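Local coordinates for protein Hpr(Ser) kinase (PDB 3TQF) that probably acts as a bifunctional, ATP-dependent kinase and phosphatase that adds phosphate to a serine of the phosphocarrier protein HPr and removes it again, at residues F11-D15 and H41-C45. Sequence-based numbering, arbitrary orientation.
Sequences FLVID and HQLVC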
ATOM      1  N   PHE A  11       7.161 -11.010 -16.024  1.00 34.44           N
ATOM      2  CA  PHE A  11       8.209 -11.842 -15.451  1.00 34.14           C
ATOM      3  C   PHE A  11       9.075 -11.005 -14.531  1.00 33.67           C
ATOM      4  O   PHE A  11       9.716 -10.054 -14.967  1.00 34.14           O
ATOM      5  CB  PHE A  11       9.047 -12.472 -16.571  1.00 35.72           C
ATOM      6  CG  PHE A  11       9.958 -13.584 -16.119  1.00 35.46           C
ATOM      7  CD1 PHE A  11       9.547 -14.518 -15.183  1.00 34.79           C
ATOM      8  CD2 PHE A  11      11.218 -13.716 -16.670  1.00 37.25           C
ATOM      9  CE1 PHE A  11      10.388 -15.546 -14.785  1.00 35.66           C
ATOM     10  CE2 PHE A  11      12.067 -14.743 -16.281  1.00 38.22           C
ATOM     11  CZ  PHE A  11      11.651 -15.659 -15.335  1.00 37.37           C
ATOM     12  N   LEU A  12       9.070 -11.362 -13.250  1.00 32.94           N
ATOM     13  CA  LEU A  12       9.798 -10.629 -12.222  1.00 32.81           C
ATOM     14  C   LEU A  12      10.695 -11.594 -11.455  1.00 33.22           C
ATOM     15  O   LEU A  12      10.396 -12.786 -11.361  1.00 32.95           O
ATOM     16  CB  LEU A  12       8.812  -9.975 -11.254  1.00 31.78           C
ATOM     17  CG  LEU A  12       7.742  -9.068 -11.873  1.00 31.75           C
ATOM     18  CD1 LEU A  12       6.454  -9.139 -11.096  1.00 31.05           C
ATOM     19  CD2 LEU A  12       8.243  -7.635 -11.957  1.00 32.98           C
ATOM     20  N   VAL A  13      11.796 -11.078 -10.913  1.00 33.98           N
ATOM     21  CA  VAL A  13      12.592 -11.836  -9.962  1.00 34.50           C
ATOM     22  C   VAL A  13      12.178 -11.381  -8.567  1.00 33.98           C
ATOM     23  O   VAL A  13      12.279 -10.194  -8.244  1.00 34.13           O
ATOM     24  CB  VAL A  13      14.099 -11.634 -10.175  1.00 36.21           C
ATOM     25  CG1 VAL A  13      14.892 -12.450  -9.157  1.00 36.73           C
ATOM     26  CG2 VAL A  13      14.490 -12.030 -11.594  1.00 36.87           C
ATOM     27  N   ILE A  14      11.681 -12.327  -7.765  1.00 33.51           N
ATOM     28  CA  ILE A  14      11.215 -12.065  -6.411  1.00 33.23           C
ATOM     29  C   ILE A  14      11.824 -13.076  -5.456  1.00 34.31           C
ATOM     30  O   ILE A  14      11.560 -14.271  -5.567  1.00 34.18           O
ATOM     31  CB  ILE A  14       9.692 -12.194  -6.298  1.00 32.22           C
ATOM     32  CG1 ILE A  14       8.987 -11.307  -7.328  1.00 31.91           C
ATOM     33  CG2 ILE A  14       9.243 -11.838  -4.890  1.00 32.15           C
ATOM     34  CD1 ILE A  14       7.467 -11.499  -7.373  1.00 30.86           C
ATOM     35  N   ASP A  15      12.633 -12.590  -4.517  1.00 35.76           N
ATOM     36  CA  ASP A  15      13.306 -13.435  -3.532  1.00 37.03           C
ATOM     37  C   ASP A  15      14.068 -14.569  -4.216  1.00 37.84           C
ATOM     38  O   ASP A  15      13.951 -15.723  -3.826  1.00 38.56           O
ATOM     39  CB  ASP A  15      12.282 -13.983  -2.524  1.00 36.77           C
ATOM     40  CG  ASP A  15      12.933 -14.642  -1.314  1.00 38.77           C
ATOM     41  OD1 ASP A  15      14.078 -14.277  -0.966  1.00 41.52           O
ATOM     42  OD2 ASP A  15      12.297 -15.529  -0.710  1.00 39.13           O
ATOM     43  N   HIS A  41      12.339  -5.625  -5.518  1.00 35.65           N
ATOM     44  CA  HIS A  41      12.416  -6.769  -6.421  1.00 35.08           C
ATOM     45  C   HIS A  41      12.789  -6.281  -7.813  1.00 35.83           C
ATOM     46  O   HIS A  41      13.063  -5.094  -7.994  1.00 37.17           O
ATOM     47  CB  HIS A  41      11.096  -7.542  -6.421  1.00 33.60           C
ATOM     48  CG  HIS A  41      10.664  -7.969  -5.051  1.00 33.41           C
ATOM     49  ND1 HIS A  41      11.485  -8.675  -4.200  1.00 33.62           N
ATOM     50  CD2 HIS A  41       9.511  -7.764  -4.376  1.00 32.64           C
ATOM     51  CE1 HIS A  41      10.854  -8.896  -3.063  1.00 33.46           C
ATOM     52  NE2 HIS A  41       9.654  -8.353  -3.144  1.00 33.05           N
ATOM     53  N   GLN A  42      12.820  -7.184  -8.788  1.00 35.54           N
ATOM     54  CA  GLN A  42      13.360  -6.860 -10.103  1.00 36.60           C
ATOM     55  C   GLN A  42      12.418  -7.222 -11.238  1.00 36.03           C
ATOM     56  O   GLN A  42      11.679  -8.203 -11.165  1.00 35.08           O
ATOM     57  CB  GLN A  42      14.695  -7.579 -10.316  1.00 37.95           C
ATOM     58  CG  GLN A  42      15.803  -7.120  -9.397  1.00 39.36           C
ATOM     59  CD  GLN A  42      17.048  -7.974  -9.518  1.00 41.07           C
ATOM     60  OE1 GLN A  42      16.972  -9.204  -9.524  1.00 41.04           O
ATOM     61  NE2 GLN A  42      18.204  -7.328  -9.605  1.00 42.88           N
ATOM     62  N   LEU A  43      12.479  -6.420 -12.297  1.00 37.24           N
ATOM     63  CA  LEU A  43      11.729  -6.658 -13.525  1.00 37.27           C
ATOM     64  C   LEU A  43      12.591  -7.442 -14.506  1.00 38.77           C
ATOM     65  O   LEU A  43      13.764  -7.132 -14.690  1.00 40.41           O
ATOM     66  CB  LEU A  43      11.328  -5.317 -14.156  1.00 37.92           C
ATOM     67  CG  LEU A  43      10.740  -5.314 -15.569  1.00 38.25           C
ATOM     68  CD1 LEU A  43       9.423  -6.073 -15.626  1.00 36.74           C
ATOM     69  CD2 LEU A  43      10.560  -3.884 -16.035  1.00 39.37           C
ATOM     70  N   VAL A  44      12.011  -8.466 -15.124  1.00 38.80           N
ATOM     71  CA  VAL A  44      12.623  -9.092 -16.283  1.00 40.57           C
ATOM     72  C   VAL A  44      11.913  -8.564 -17.525  1.00 41.89           C
ATOM     73  O   VAL A  44      12.561  -8.033 -18.429  1.00 43.78           O
ATOM     74  CB  VAL A  44      12.569 -10.626 -16.229  1.00 40.15           C
ATOM     75  CG1 VAL A  44      13.414 -11.222 -17.341  1.00 41.87           C
ATOM     76  CG2 VAL A  44      13.062 -11.121 -14.891  1.00 39.07           C
ATOM     77  N   CYS A  45      10.587  -8.685 -17.561  1.00 41.53           N
ATOM     78  CA  CYS A  45       9.824  -8.199 -18.708  1.00 43.20           C
ATOM     79  C   CYS A  45       8.331  -7.983 -18.440  1.00 42.43           C
ATOM     80  O   CYS A  45       7.718  -8.700 -17.651  1.00 41.23           O
ATOM     81  CB  CYS A  45       9.978  -9.169 -19.876  1.00 44.78           C
ATOM     82  SG  CYS A  45       9.805  -8.383 -21.487  1.00 48.71           S
TER
HETATM   83  O   HOH W   1      13.736  -9.973  -4.142  1.00 24.05           O
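The carbonyl oxygen of Phe-11 takes two backbone N-H groups at once: Phe-11 O lies 2.8 Å from Val-44 N and 3.1 Å from Cys-45 N, the latter donor in the carbonyl plane on a lone pair, the former tilted 18° from that plane. Phe-11 N in turn donates to Cys-45 O; Val-44 and Cys-45 together face Phe-11, a classic beta bulge. Beyond it the antiparallel ladder resumes, with Leu-12 opposite Leu-43 as a non-hydrogen-bonded pair and Val-13 opposite Gln-42 as a hydrogen-bonded one, linked from Val-13 N to Gln-42 O and from Gln-42 N to Val-13 O.

Val-44, the extra residue of the bulge, lies beside the Phe-11 side chain. With its CG anti to the backbone N (chi1 -167°), Phe-11 runs in the same direction as Val-44, whose CG1 approaches ring atom CD2 obliquely, while Val-44 CG2 reaches Val-13 CG2 at 3.7 Å. Strand 10-14 pairs antiparallel with both 42-45 and 17-23 in the mixed sheet of the HPr kinase C-terminal domain, and a disulfide joins Cys-45 to Cys-62. Helix 29-38, which begins within a probable Walker A P-loop, packs on Leu-12 and Leu-43, whereas Phe-11 and Val-13 touch strand 92-102.

At the other end, Ile-14 CG2 sits over the centre of one face of the His-41 imidazole, a CH-pi contact 3.8 Å from the centroid. A water in the ring plane bridges His-41 ND1 (2.6 Å) and Asp-15 N. His-41 NE2 bonds to Glu-146, so both ring nitrogens are engaged and the imidazole's rotation is restrained, while the Asp-15 carboxylate turns to Arg-153 of helix 141-165.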